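Local structure of membrane-bound protease PH1510 (Pyrococcus horikoshii, 6M4B) at residues S21-Q26 with M57-R62; P77-A82 with P99-G104; I88-H93 with S140-T145; C106-G111 with I119-K124; Y128-I133 with E149-D154. The protein is a membrane-bound serine protease that cleaves its substrates preferentially near hydrophobic or aromatic residues and can degrade casein and a stomatin homolog in vitro. The protein carries 1 engineered substitution. One frame throughout, in Å; residues are numbered along the deposited sequence.

Overall arrangement
This chain is the N-terminal protease domain of a longer protein, with a ClpP/crotonase-type fold. Contact 2 borders the catalytic centre: strand 80-82 runs into Ala83, an engineered residue at the nucleophile position, and strand 102-104 leads toward the substrate-binding residues Ala105-Leu110. Contact 4 contains five of those and the catalytic Lys124. Contact 5 backs it, their centres about 10 Å apart, with Cys106 N probably bonded to Phe150 O. Contact 3, centred about 13 Å from contact 5, meets it through Leu90 and Ile133, contact 2 through Ala89 and Ile103, and contact 1 through Ile88 and Ile59. Gly104 touches Phe150, joining contacts 2 and 5. Contact 1 reaches contact 5 through Met57 and Val60.

Contact 1: S21-Q26 with M57-R62; sequences SYTYDQ and MNIVQR
Tyr24 lies across the flank of helix 53-64 and carries most of the apolar packing. Its CG is anti to the backbone N (chi1 174°), which swings the ring out to the turn that starts at Asn58. Ring atom CD1 rests 3.6 Å from CB of Asn58, and CE1 comes within 3.9 Å of CB of Arg62. Ile59 answers from the facing helix: its CG1 packs 3.8 Å from CA of Tyr24, and its CD1 meets CG2 of Thr23 at 4.1 Å. The segment axes approach to 9.4 Å at an angle of 14°, a spacing a broad ring can bridge. At the ring edge lie backbone polar atoms, among them Asn58 O, 3.5 Å from CE1 of Tyr24. With an alanine in place of Tyr24, a gap would probably open between the helices, stripping cover from CB of Asn58 and Arg62. Charge works elsewhere: the bent chain of Arg62 forms salt bridges with Asp28 and Glu35, farther along helix 21-36. Both helices belong to beta-alpha-beta crossovers of the parallel sheet, joining strands 9-16, 41-47 and 70-74; helix 123-139 packs on Met57 and Val60, and Gln61 of the second subunit touches Met57 and Asn58.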
# COMPACT_ATOMS: atom_id res chain seq x y z
N SER A 21 -10.66 12.74 -4.59
CA SER A 21 -9.85 12.39 -5.80
C SER A 21 -9.10 13.59 -6.33
O SER A 21 -8.03 13.45 -6.93
CB SER A 21 -10.74 11.91 -6.98
OG SER A 21 -12.00 11.47 -6.53
N TYR A 22 -9.70 14.77 -6.21
CA TYR A 22 -9.07 15.99 -6.67
C TYR A 22 -7.84 16.27 -5.80
O TYR A 22 -6.79 16.64 -6.33
CB TYR A 22 -10.09 17.16 -6.68
CG TYR A 22 -9.46 18.46 -7.11
CD1 TYR A 22 -8.91 18.62 -8.41
CD2 TYR A 22 -9.35 19.54 -6.22
CE1 TYR A 22 -8.29 19.81 -8.80
CE2 TYR A 22 -8.74 20.73 -6.60
CZ TYR A 22 -8.22 20.87 -7.88
OH TYR A 22 -7.62 22.07 -8.20
N THR A 23 -7.95 16.06 -4.48
CA THR A 23 -6.75 16.09 -3.58
C THR A 23 -5.65 15.15 -4.04
O THR A 23 -4.50 15.55 -4.13
CB THR A 23 -7.09 15.74 -2.14
OG1 THR A 23 -8.37 16.27 -1.79
CG2 THR A 23 -6.04 16.29 -1.20
N TYR A 24 -6.00 13.95 -4.49
CA TYR A 24 -4.97 13.13 -5.15
C TYR A 24 -4.28 13.92 -6.23
O TYR A 24 -3.06 13.99 -6.22
CB TYR A 24 -5.47 11.76 -5.71
CG TYR A 24 -4.36 11.06 -6.49
CD1 TYR A 24 -3.34 10.38 -5.84
CD2 TYR A 24 -4.30 11.14 -7.89
CE1 TYR A 24 -2.30 9.78 -6.57
CE2 TYR A 24 -3.27 10.54 -8.62
CZ TYR A 24 -2.27 9.85 -7.96
OH TYR A 24 -1.24 9.27 -8.71
N ASP A 25 -5.03 14.48 -7.19
CA ASP A 25 -4.42 15.20 -8.37
C ASP A 25 -3.51 16.36 -7.91
O ASP A 25 -2.45 16.58 -8.50
CB ASP A 25 -5.47 15.78 -9.35
CG ASP A 25 -6.30 14.73 -10.03
OD1 ASP A 25 -5.81 13.64 -10.37
OD2 ASP A 25 -7.48 15.01 -10.25
N GLN A 26 -3.90 17.05 -6.84
CA GLN A 26 -3.07 18.09 -6.24
C GLN A 26 -1.71 17.53 -5.76
O GLN A 26 -0.68 18.02 -6.20
CB GLN A 26 -3.78 18.78 -5.09
CG GLN A 26 -5.06 19.51 -5.49
CD GLN A 26 -5.71 20.17 -4.29
OE1 GLN A 26 -6.67 19.65 -3.71
NE2 GLN A 26 -5.13 21.28 -3.85
N MET A 57 -5.46 6.35 0.03
CA MET A 57 -4.57 5.24 -0.34
C MET A 57 -3.75 5.54 -1.56
O MET A 57 -2.57 5.25 -1.54
CB MET A 57 -5.32 3.90 -0.46
CG MET A 57 -5.65 3.31 0.91
SD MET A 57 -6.47 1.75 0.78
CE MET A 57 -7.47 1.71 2.23
N ASN A 58 -4.33 6.17 -2.58
CA ASN A 58 -3.57 6.60 -3.75
C ASN A 58 -2.60 7.72 -3.41
O ASN A 58 -1.48 7.72 -3.92
CB ASN A 58 -4.48 7.06 -4.91
CG ASN A 58 -5.44 5.96 -5.39
OD1 ASN A 58 -5.07 4.80 -5.49
ND2 ASN A 58 -6.67 6.35 -5.68
N ILE A 59 -3.00 8.63 -2.49
CA ILE A 59 -2.06 9.66 -2.04
C ILE A 59 -0.90 8.99 -1.31
O ILE A 59 0.28 9.21 -1.62
CB ILE A 59 -2.71 10.71 -1.15
CG1 ILE A 59 -3.73 11.50 -1.96
CG2 ILE A 59 -1.63 11.64 -0.56
CD1 ILE A 59 -4.60 12.43 -1.12
N VAL A 60 -1.21 8.14 -0.34
CA VAL A 60 -0.14 7.43 0.38
C VAL A 60 0.83 6.74 -0.58
O VAL A 60 2.06 6.82 -0.44
CB VAL A 60 -0.70 6.42 1.39
CG1 VAL A 60 0.37 5.45 1.85
CG2 VAL A 60 -1.30 7.15 2.58
N GLN A 61 0.27 6.04 -1.56
CA GLN A 61 1.11 5.30 -2.49
C GLN A 61 1.91 6.24 -3.41
O GLN A 61 3.02 5.93 -3.81
CB GLN A 61 0.30 4.29 -3.32
CG GLN A 61 1.00 2.92 -3.41
CD GLN A 61 1.25 2.47 -4.80
OE1 GLN A 61 1.22 3.28 -5.73
NE2 GLN A 61 1.54 1.20 -4.97
N ARG A 62 1.35 7.38 -3.76
CA ARG A 62 2.12 8.37 -4.54
C ARG A 62 3.35 8.87 -3.75
O ARG A 62 4.45 8.93 -4.30
CB ARG A 62 1.24 9.54 -4.91
CG ARG A 62 1.87 10.58 -5.80
CD ARG A 62 2.29 9.98 -7.11
NE ARG A 62 2.98 10.94 -7.93
CZ ARG A 62 4.29 11.11 -8.03
NH1 ARG A 62 5.16 10.39 -7.32
NH2 ARG A 62 4.75 12.03 -8.89

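Contact 2: P77-A82 with P99-G104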
# COMPACT_ATOMS: atom_id res chain seq x y z
N PRO A 77 -0.87 26.76 12.68
CA PRO A 77 -1.39 26.41 14.01
C PRO A 77 -2.93 26.46 13.95
O PRO A 77 -3.48 27.23 13.18
CB PRO A 77 -0.79 27.50 14.92
CG PRO A 77 0.54 27.79 14.28
CD PRO A 77 0.19 27.79 12.79
N GLY A 78 -3.60 25.57 14.68
CA GLY A 78 -5.02 25.33 14.52
C GLY A 78 -5.37 24.20 13.55
O GLY A 78 -6.44 23.64 13.66
N ALA A 79 -4.47 23.90 12.60
CA ALA A 79 -4.71 22.80 11.66
C ALA A 79 -4.75 21.40 12.30
O ALA A 79 -4.27 21.14 13.43
CB ALA A 79 -3.66 22.82 10.56
N SER A 80 -5.29 20.45 11.56
CA SER A 80 -5.19 19.05 11.97
C SER A 80 -4.92 18.14 10.77
O SER A 80 -5.12 18.54 9.63
CB SER A 80 -6.48 18.65 12.71
OG SER A 80 -7.53 18.76 11.79
N ALA A 81 -4.35 16.97 11.05
CA ALA A 81 -4.25 15.89 10.04
C ALA A 81 -5.05 14.76 10.65
O ALA A 81 -4.51 13.87 11.31
CB ALA A 81 -2.81 15.48 9.81
N ALA A 82 -6.36 14.91 10.55
CA ALA A 82 -7.29 14.01 11.24
C ALA A 82 -7.73 12.95 10.24
O ALA A 82 -7.74 13.18 9.04
CB ALA A 82 -8.49 14.78 11.83
N PRO A 99 3.00 24.03 16.63
CA PRO A 99 2.29 24.00 17.93
C PRO A 99 0.85 24.43 17.72
O PRO A 99 0.56 25.16 16.74
CB PRO A 99 3.07 25.00 18.78
CG PRO A 99 4.45 25.04 18.17
CD PRO A 99 4.20 24.89 16.68
N GLY A 100 -0.04 23.85 18.53
CA GLY A 100 -1.49 24.05 18.40
C GLY A 100 -2.19 23.24 17.32
O GLY A 100 -3.30 23.59 16.88
N THR A 101 -1.56 22.16 16.84
CA THR A 101 -2.17 21.35 15.79
C THR A 101 -2.52 20.00 16.37
O THR A 101 -2.25 19.72 17.52
CB THR A 101 -1.27 21.17 14.54
OG1 THR A 101 -0.02 20.58 14.93
CG2 THR A 101 -1.05 22.49 13.84
N SER A 102 -3.15 19.17 15.56
CA SER A 102 -3.68 17.92 16.06
C SER A 102 -3.44 16.79 15.04
O SER A 102 -3.51 17.00 13.83
CB SER A 102 -5.19 18.11 16.27
OG SER A 102 -5.72 16.99 16.91
N ILE A 103 -3.20 15.59 15.53
CA ILE A 103 -3.11 14.42 14.61
C ILE A 103 -3.91 13.25 15.19
O ILE A 103 -3.98 13.09 16.40
CB ILE A 103 -1.63 14.04 14.31
CG1 ILE A 103 -1.53 12.94 13.26
CG2 ILE A 103 -0.91 13.63 15.58
CD1 ILE A 103 -0.15 12.83 12.67
N GLY A 104 -4.50 12.43 14.34
CA GLY A 104 -5.23 11.25 14.82
C GLY A 104 -6.73 11.35 14.64
O GLY A 104 -7.22 11.98 13.67
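Ser102 O receives two groups from the neighbouring strand: the N-H of Ala81, 2.9 Å from N to O and nearly in line with the carbonyl, and the CA-H of Ser80, whose CA lies 3.2 Å away. The strands run parallel, and Ser102 uses its N and O on the two residues flanking Ser80: its N gives a weak bond to Ala79 O (3.1 Å). Gly104 N makes a long, weak one to Ala81 O (3.4 Å), an oxygen that also bonds Thr86. Before the strands begin, Gly78 N reaches Gly100 O at 3.0 Å from well above the carbonyl plane. Glycine fits both ends: Gly78 and Gly104 have backbone angles that would jam a CB against the preceding carbonyl, and Gly100 has positive phi. Ala81 and Ile103 share one face of the sheet. There CG1 of Ile103, anti to its backbone N (chi1 -174°), lies 3.7 Å from Ala81 O. On the other face CB of Ser80 and CB of Ser102 touch at 3.8 Å. The chemistry is thus almost wholly main chain, consistent with a defined backbone path into Ala83, the engineered residue at the nucleophile position, and into the substrate-binding residues after Gly104.

Contact 3: I88-H93 with S140-T145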
# COMPACT_ATOMS: atom_id res chain seq x y z
N ILE A 88 -1.88 9.88 5.59
CA ILE A 88 -1.01 10.62 4.67
C ILE A 88 0.27 10.97 5.41
O ILE A 88 1.36 10.70 4.92
CB ILE A 88 -1.74 11.89 4.13
CG1 ILE A 88 -2.96 11.49 3.25
CG2 ILE A 88 -0.82 12.77 3.27
CD1 ILE A 88 -3.92 12.63 2.96
N ALA A 89 0.13 11.50 6.62
CA ALA A 89 1.27 11.77 7.46
C ALA A 89 2.11 10.53 7.78
O ALA A 89 3.33 10.53 7.48
CB ALA A 89 0.83 12.43 8.74
N LEU A 90 1.48 9.46 8.30
CA LEU A 90 2.21 8.21 8.59
C LEU A 90 2.86 7.56 7.39
O LEU A 90 3.86 6.84 7.54
CB LEU A 90 1.36 7.21 9.34
CG LEU A 90 0.89 7.67 10.69
CD1 LEU A 90 -0.17 6.73 11.21
CD2 LEU A 90 2.07 7.72 11.66
N GLY A 91 2.35 7.83 6.20
CA GLY A 91 2.92 7.29 4.98
C GLY A 91 4.08 8.06 4.40
O GLY A 91 4.64 7.67 3.38
N SER A 92 4.50 9.11 5.08
CA SER A 92 5.42 10.08 4.51
C SER A 92 6.81 9.93 5.11
O SER A 92 7.02 9.27 6.14
CB SER A 92 4.89 11.50 4.73
OG SER A 92 5.23 11.99 6.03
N HIS A 93 7.76 10.58 4.45
CA HIS A 93 9.17 10.48 4.80
C HIS A 93 9.53 11.13 6.12
O HIS A 93 10.51 10.75 6.74
CB HIS A 93 10.00 11.06 3.66
CG HIS A 93 9.86 10.31 2.39
ND1 HIS A 93 8.87 10.58 1.48
CD2 HIS A 93 10.57 9.27 1.88
CE1 HIS A 93 8.98 9.75 0.45
NE2 HIS A 93 10.00 8.94 0.68
N SER A 140 7.67 2.98 8.69
CA SER A 140 8.40 4.19 8.96
C SER A 140 9.04 4.26 10.35
O SER A 140 9.49 5.33 10.76
CB SER A 140 7.44 5.36 8.79
OG SER A 140 6.34 5.29 9.67
N GLY A 141 9.10 3.14 11.09
CA GLY A 141 9.71 3.16 12.42
C GLY A 141 8.93 3.99 13.43
O GLY A 141 9.43 4.31 14.45
N ARG A 142 7.66 4.28 13.18
CA ARG A 142 6.87 5.07 14.06
C ARG A 142 6.01 4.16 14.96
O ARG A 142 5.88 2.98 14.74
CB ARG A 142 5.99 6.03 13.23
CG ARG A 142 6.81 7.12 12.52
CD ARG A 142 5.96 7.90 11.55
NE ARG A 142 6.77 8.86 10.84
CZ ARG A 142 6.84 9.05 9.52
NH1 ARG A 142 6.15 8.33 8.65
NH2 ARG A 142 7.63 10.01 9.07
N ASN A 143 5.41 4.73 15.98
CA ASN A 143 4.71 3.93 17.01
C ASN A 143 3.36 3.27 16.50
O ASN A 143 2.39 3.94 16.30
CB ASN A 143 4.49 4.83 18.23
CG ASN A 143 4.04 4.05 19.44
OD1 ASN A 143 3.28 3.10 19.30
ND2 ASN A 143 4.36 4.54 20.63
N ALA A 144 3.39 1.99 16.25
CA ALA A 144 2.24 1.26 15.71
C ALA A 144 1.13 0.99 16.76
O ALA A 144 -0.03 0.94 16.39
CB ALA A 144 2.71 -0.06 15.13
N THR A 145 1.49 0.92 18.05
CA THR A 145 0.52 0.85 19.12
C THR A 145 -0.33 2.11 19.15
O THR A 145 -1.57 2.04 19.12
CB THR A 145 1.24 0.67 20.46
OG1 THR A 145 1.94 -0.56 20.44
CG2 THR A 145 0.29 0.68 21.66
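Arg142 points its guanidinium end-on at the main chain that leaves helix 84-90. Two nitrogens share one oxygen: NH1 bonds Ser92 O at 2.8 Å and NH2 bonds the same oxygen at 3.1 Å. The oxygen lies almost exactly in the guanidinium plane for both, but the donors meet the carbonyl differently, NH1 tilted 16° from its plane and NH2 rising 44° above it. Leu90 O is also at the guanidinium edge, 2.9 Å from NH1. With CG anti to the carbonyl carbon (chi1 -69°) and the chain extended from CG to NE, the flat group is carried across to these carbonyls. Leu90 crosses the aliphatic part of that chain obliquely, its CD2 3.9 Å from CD of Arg142, a leucine methyl against a methylene while the charged end is left to oxygens. Ser140 turns toward Leu90 O, yet its OG is hydrogen-bonded chiefly to Leu136 O, with Ala137 O also within bonding distance. Arginine suits this buried place: it can give two N-H groups to the single oxygen of Ser92, just past the end of helix 84-90, whose partial negative charge would probably favour the cation, and NH2 has a salt bridge to Glu169. A Schellman motif and a side-chain N-cap flank it: Gly141, with positive phi, is the C-prime residue ending helix 123-139, and Asn143 caps helix 144-152 by bonding Ile146 N. The contact ties the turn between those helices to the passage from helix 84-90 into strand 94-97, with Leu90 resting on Ile133 and Leu136, and Ala89 and Ser92 on Ile72 of strand 70-74.

Contact 4: C106-G111 with I119-K124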
# COMPACT_ATOMS: atom_id res chain seq x y z
N CYS A 106 -9.02 8.57 14.04
CA CYS A 106 -9.30 7.84 12.76
C CYS A 106 -10.32 6.69 12.89
O CYS A 106 -10.29 5.74 12.06
CB CYS A 106 -7.97 7.24 12.23
SG CYS A 106 -6.62 8.41 12.24
N ARG A 107 -11.18 6.72 13.91
CA ARG A 107 -12.22 5.71 14.02
C ARG A 107 -12.98 5.71 12.71
O ARG A 107 -13.52 6.75 12.32
CB ARG A 107 -13.19 5.96 15.17
CG ARG A 107 -14.00 4.68 15.45
CD ARG A 107 -15.07 4.88 16.51
NE ARG A 107 -14.58 5.36 17.82
CZ ARG A 107 -13.85 4.65 18.67
NH1 ARG A 107 -13.45 3.41 18.37
NH2 ARG A 107 -13.49 5.17 19.84
N PRO A 108 -12.95 4.57 11.96
CA PRO A 108 -13.63 4.57 10.65
C PRO A 108 -15.14 4.51 10.87
O PRO A 108 -15.65 3.62 11.58
CB PRO A 108 -13.08 3.32 9.94
CG PRO A 108 -12.52 2.47 11.02
CD PRO A 108 -12.34 3.27 12.28
N ILE A 109 -15.81 5.51 10.32
CA ILE A 109 -17.25 5.67 10.42
C ILE A 109 -17.89 5.85 9.03
O ILE A 109 -17.28 6.37 8.11
CB ILE A 109 -17.62 6.86 11.31
CG1 ILE A 109 -17.30 8.21 10.61
CG2 ILE A 109 -17.00 6.67 12.69
CD1 ILE A 109 -17.64 9.45 11.41
N LEU A 110 -19.12 5.38 8.87
CA LEU A 110 -19.79 5.38 7.55
C LEU A 110 -20.59 6.68 7.34
O LEU A 110 -20.73 7.14 6.23
CB LEU A 110 -20.69 4.13 7.43
CG LEU A 110 -20.06 2.74 7.65
CD1 LEU A 110 -21.03 1.61 7.25
CD2 LEU A 110 -18.78 2.63 6.85
N GLY A 111 -21.09 7.26 8.43
CA GLY A 111 -21.91 8.46 8.41
C GLY A 111 -22.87 8.40 9.61
O GLY A 111 -22.59 7.73 10.61
N ILE A 119 -22.83 5.75 12.58
CA ILE A 119 -22.70 4.41 12.05
C ILE A 119 -21.18 3.99 12.07
O ILE A 119 -20.37 4.47 11.25
CB ILE A 119 -23.27 4.31 10.59
CG1 ILE A 119 -24.76 4.74 10.52
CG2 ILE A 119 -23.10 2.89 10.02
CD1 ILE A 119 -25.33 4.78 9.11
N GLU A 120 -20.81 3.08 12.95
CA GLU A 120 -19.45 2.50 12.94
C GLU A 120 -19.27 1.56 11.74
O GLU A 120 -20.16 0.84 11.37
CB GLU A 120 -19.14 1.76 14.25
CG GLU A 120 -19.19 2.76 15.40
CD GLU A 120 -18.53 2.26 16.66
OE1 GLU A 120 -17.30 2.39 16.71
OE2 GLU A 120 -19.23 1.78 17.59
N ALA A 121 -18.10 1.62 11.11
CA ALA A 121 -17.68 0.58 10.19
C ALA A 121 -17.81 -0.83 10.83
O ALA A 121 -17.53 -1.02 12.03
CB ALA A 121 -16.25 0.82 9.74
N PRO A 122 -18.24 -1.81 10.03
CA PRO A 122 -18.24 -3.18 10.57
C PRO A 122 -16.80 -3.63 10.98
O PRO A 122 -15.81 -3.10 10.43
CB PRO A 122 -18.76 -4.04 9.40
CG PRO A 122 -18.86 -3.15 8.18
CD PRO A 122 -18.57 -1.72 8.58
N PRO A 123 -16.68 -4.58 11.92
CA PRO A 123 -15.40 -5.01 12.51
C PRO A 123 -14.34 -5.42 11.52
O PRO A 123 -13.17 -5.13 11.74
CB PRO A 123 -15.77 -6.21 13.40
CG PRO A 123 -17.27 -6.22 13.51
CD PRO A 123 -17.85 -5.25 12.53
N LYS A 124 -14.72 -6.08 10.43
CA LYS A 124 -13.72 -6.52 9.47
C LYS A 124 -13.07 -5.37 8.73
O LYS A 124 -11.87 -5.37 8.50
CB LYS A 124 -14.31 -7.50 8.45
CG LYS A 124 -14.38 -8.88 9.06
CD LYS A 124 -14.73 -10.09 8.21
CE LYS A 124 -14.51 -9.88 6.75
NZ LYS A 124 -14.86 -11.11 6.05
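Leu110 and Ile119 meet through both backbone and side chain at the foot of a beta hairpin. Leu110 N bonds Ile119 O at 2.8 Å, almost straight at 173°, and Ile119 N bonds Gly111 O at 2.8 Å. Farther down, Ala121 N reaches Pro108 O at 3.2 Å; a proline has no N-H to give, but its carbonyl serves well as acceptor. Between these bonds Ile109 and Glu120 form a non-hydrogen-bonded antiparallel pair whose side chains diverge. Leu110 fits over the second strand, crossing Ile119 at about a right angle. With its CG beside the backbone N (chi1 -55°), the fork straddles two neighbours: CD1 touches CG2 of Ile119 at 3.7 Å, and CD2 lies 4.2 Å from CB of Ala121. The small Ala121 also accepts the ring of Pro108, CB to CB 4.0 Å. Gly111 has backbone angles that would jam a CB against the carbonyl O of Leu110, which calls for glycine. Glu120 OE1 comes 3.3 Å from CD of Arg107, with carboxylate and guanidinium planes nearly perpendicular; no N-H points at the oxygen, and any attraction would probably be only long-range charge. Arg107 is positioned from behind instead, its NH1 bonded to Thr152 O and its N to Asp154 OD1. Cys106 to Leu110 belong to the substrate-binding site, and the hairpin bonds are likely to influence their course. The hairpin projects from the domain: Cys106 and Pro108 lean on helix 144-152, while Pro122, the N-cap residue, opens helix 123-139 and with it the catalytic Lys124, here in a cation-pi contact with Tyr195 of the second subunit.

Contact 5: Y128-I133 with E149-D154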
# COMPACT_ATOMS: atom_id res chain seq x y z
N TYR A 128 -9.19 -4.17 8.90
CA TYR A 128 -8.47 -3.88 7.70
C TYR A 128 -7.69 -2.53 7.82
O TYR A 128 -6.50 -2.46 7.48
CB TYR A 128 -9.43 -3.86 6.53
CG TYR A 128 -8.78 -3.47 5.25
CD1 TYR A 128 -8.66 -2.12 4.91
CD2 TYR A 128 -8.28 -4.41 4.40
CE1 TYR A 128 -8.00 -1.74 3.76
CE2 TYR A 128 -7.63 -4.04 3.21
CZ TYR A 128 -7.49 -2.72 2.91
OH TYR A 128 -6.91 -2.34 1.72
N PHE A 129 -8.36 -1.52 8.32
CA PHE A 129 -7.78 -0.21 8.53
C PHE A 129 -6.75 -0.21 9.62
O PHE A 129 -5.70 0.43 9.44
CB PHE A 129 -8.86 0.88 8.74
CG PHE A 129 -9.41 1.38 7.45
CD1 PHE A 129 -8.60 2.11 6.59
CD2 PHE A 129 -10.66 0.96 6.99
CE1 PHE A 129 -9.06 2.51 5.34
CE2 PHE A 129 -11.12 1.35 5.74
CZ PHE A 129 -10.33 2.12 4.91
N ILE A 130 -6.97 -0.99 10.65
CA ILE A 130 -5.98 -1.20 11.69
C ILE A 130 -4.73 -1.85 11.10
O ILE A 130 -3.63 -1.36 11.33
CB ILE A 130 -6.50 -2.04 12.86
CG1 ILE A 130 -7.58 -1.25 13.63
CG2 ILE A 130 -5.39 -2.43 13.80
CD1 ILE A 130 -8.36 -2.06 14.66
N ALA A 131 -4.88 -2.92 10.32
CA ALA A 131 -3.72 -3.51 9.70
C ALA A 131 -2.99 -2.48 8.80
O ALA A 131 -1.76 -2.41 8.82
CB ALA A 131 -4.09 -4.74 8.90
N TYR A 132 -3.74 -1.66 8.06
CA TYR A 132 -3.11 -0.69 7.15
C TYR A 132 -2.34 0.44 7.91
O TYR A 132 -1.16 0.69 7.63
CB TYR A 132 -4.12 -0.11 6.24
CG TYR A 132 -3.61 0.83 5.22
CD1 TYR A 132 -2.79 0.38 4.20
CD2 TYR A 132 -3.98 2.17 5.23
CE1 TYR A 132 -2.30 1.24 3.24
CE2 TYR A 132 -3.54 3.03 4.25
CZ TYR A 132 -2.69 2.59 3.28
OH TYR A 132 -2.25 3.46 2.32
N ILE A 133 -2.98 1.02 8.92
CA ILE A 133 -2.37 2.12 9.67
C ILE A 133 -1.14 1.65 10.46
O ILE A 133 -0.11 2.33 10.48
CB ILE A 133 -3.38 2.85 10.58
CG1 ILE A 133 -2.92 4.31 10.77
CG2 ILE A 133 -3.58 2.15 11.93
CD1 ILE A 133 -3.88 5.15 11.55
N GLU A 149 -4.31 2.90 18.19
CA GLU A 149 -5.22 3.66 19.03
C GLU A 149 -5.88 4.84 18.37
O GLU A 149 -6.99 5.21 18.77
CB GLU A 149 -4.57 4.07 20.33
CG GLU A 149 -4.07 2.87 21.15
CD GLU A 149 -3.37 3.29 22.43
OE1 GLU A 149 -3.42 4.47 22.76
OE2 GLU A 149 -2.84 2.43 23.13
N PHE A 150 -5.27 5.44 17.35
CA PHE A 150 -5.99 6.46 16.63
C PHE A 150 -7.35 5.93 16.15
O PHE A 150 -8.27 6.71 15.90
CB PHE A 150 -5.24 6.97 15.37
CG PHE A 150 -3.94 7.70 15.62
CD1 PHE A 150 -3.69 8.39 16.80
CD2 PHE A 150 -2.93 7.66 14.64
CE1 PHE A 150 -2.50 9.06 17.01
CE2 PHE A 150 -1.73 8.34 14.83
CZ PHE A 150 -1.52 9.07 16.00
N ILE A 151 -7.41 4.64 15.87
CA ILE A 151 -8.62 4.00 15.40
C ILE A 151 -9.41 3.48 16.61
O ILE A 151 -10.57 3.84 16.78
CB ILE A 151 -8.32 2.83 14.41
CG1 ILE A 151 -7.85 3.37 13.08
CG2 ILE A 151 -9.54 1.93 14.19
CD1 ILE A 151 -7.44 2.32 12.08
N THR A 152 -8.80 2.63 17.43
CA THR A 152 -9.57 1.88 18.43
C THR A 152 -10.10 2.77 19.56
O THR A 152 -11.11 2.46 20.15
CB THR A 152 -8.75 0.77 19.06
OG1 THR A 152 -7.58 1.35 19.66
CG2 THR A 152 -8.39 -0.31 18.01
N LYS A 153 -9.40 3.87 19.86
CA LYS A 153 -9.78 4.83 20.89
C LYS A 153 -10.17 6.17 20.29
O LYS A 153 -10.57 7.06 20.99
CB LYS A 153 -8.63 4.97 21.88
CG LYS A 153 -8.52 3.73 22.71
CD LYS A 153 -7.38 3.60 23.70
CE LYS A 153 -7.23 2.13 24.09
NZ LYS A 153 -6.83 1.88 25.52
N ASP A 154 -10.09 6.31 18.98
CA ASP A 154 -10.24 7.63 18.35
C ASP A 154 -9.24 8.66 18.93
O ASP A 154 -9.50 9.86 18.97
CB ASP A 154 -11.71 8.11 18.47
CG ASP A 154 -12.11 9.00 17.33
OD1 ASP A 154 -11.62 8.78 16.20
OD2 ASP A 154 -12.93 9.93 17.53
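Ile151 is the bump of this contact, and the hollow that receives it lies on helix 123-139 between Phe129, Ile130 and Ile133. Its CD1 goes in deepest, 3.6 Å from the backbone N of Ile130, with CB of Phe129 at 3.9 Å and CG2 of Ile133 also at 3.9 Å from the same methyl. The torsions suit this: CG1 is anti to the carbonyl carbon (chi1 -72°) and chi2 is 176°, which extends CD1 into the hollow. Ile133 and Ile151 slide past each other in opposite directions. Ile130 is the returning bump. Its CG1 lies 3.8 Å from CG2 of Ile151, and its CD1 pushes on to CG2 of Thr152, also at 3.8 Å, crossing that side chain at about a right angle. Thr152 offers a methyl here, so the beta-branched residue can close the seam on this side. With an alanine at Ile130, CG2 of Ile151 and CG2 of Thr152 would probably lose their cover from this side and a gap would be left between the helices. At the other end CD1 of Ile133 meets the edge of the Phe150 ring, 4.1 Å from CD2. Branched aliphatic chains suit such interlocking, and Ile151 and Ile133 use both branches; across the seam Ile130 CA and Ile151 CA are 6.9 Å apart. The two helices follow one another in the chain. Tyr87 of helix 84-90 packs on Phe129, Ile133 and Ile151, Phe129 also rests on Ala53 and Met57 of helix 53-64, and Pro108 of the substrate-binding segment lies against Ile151.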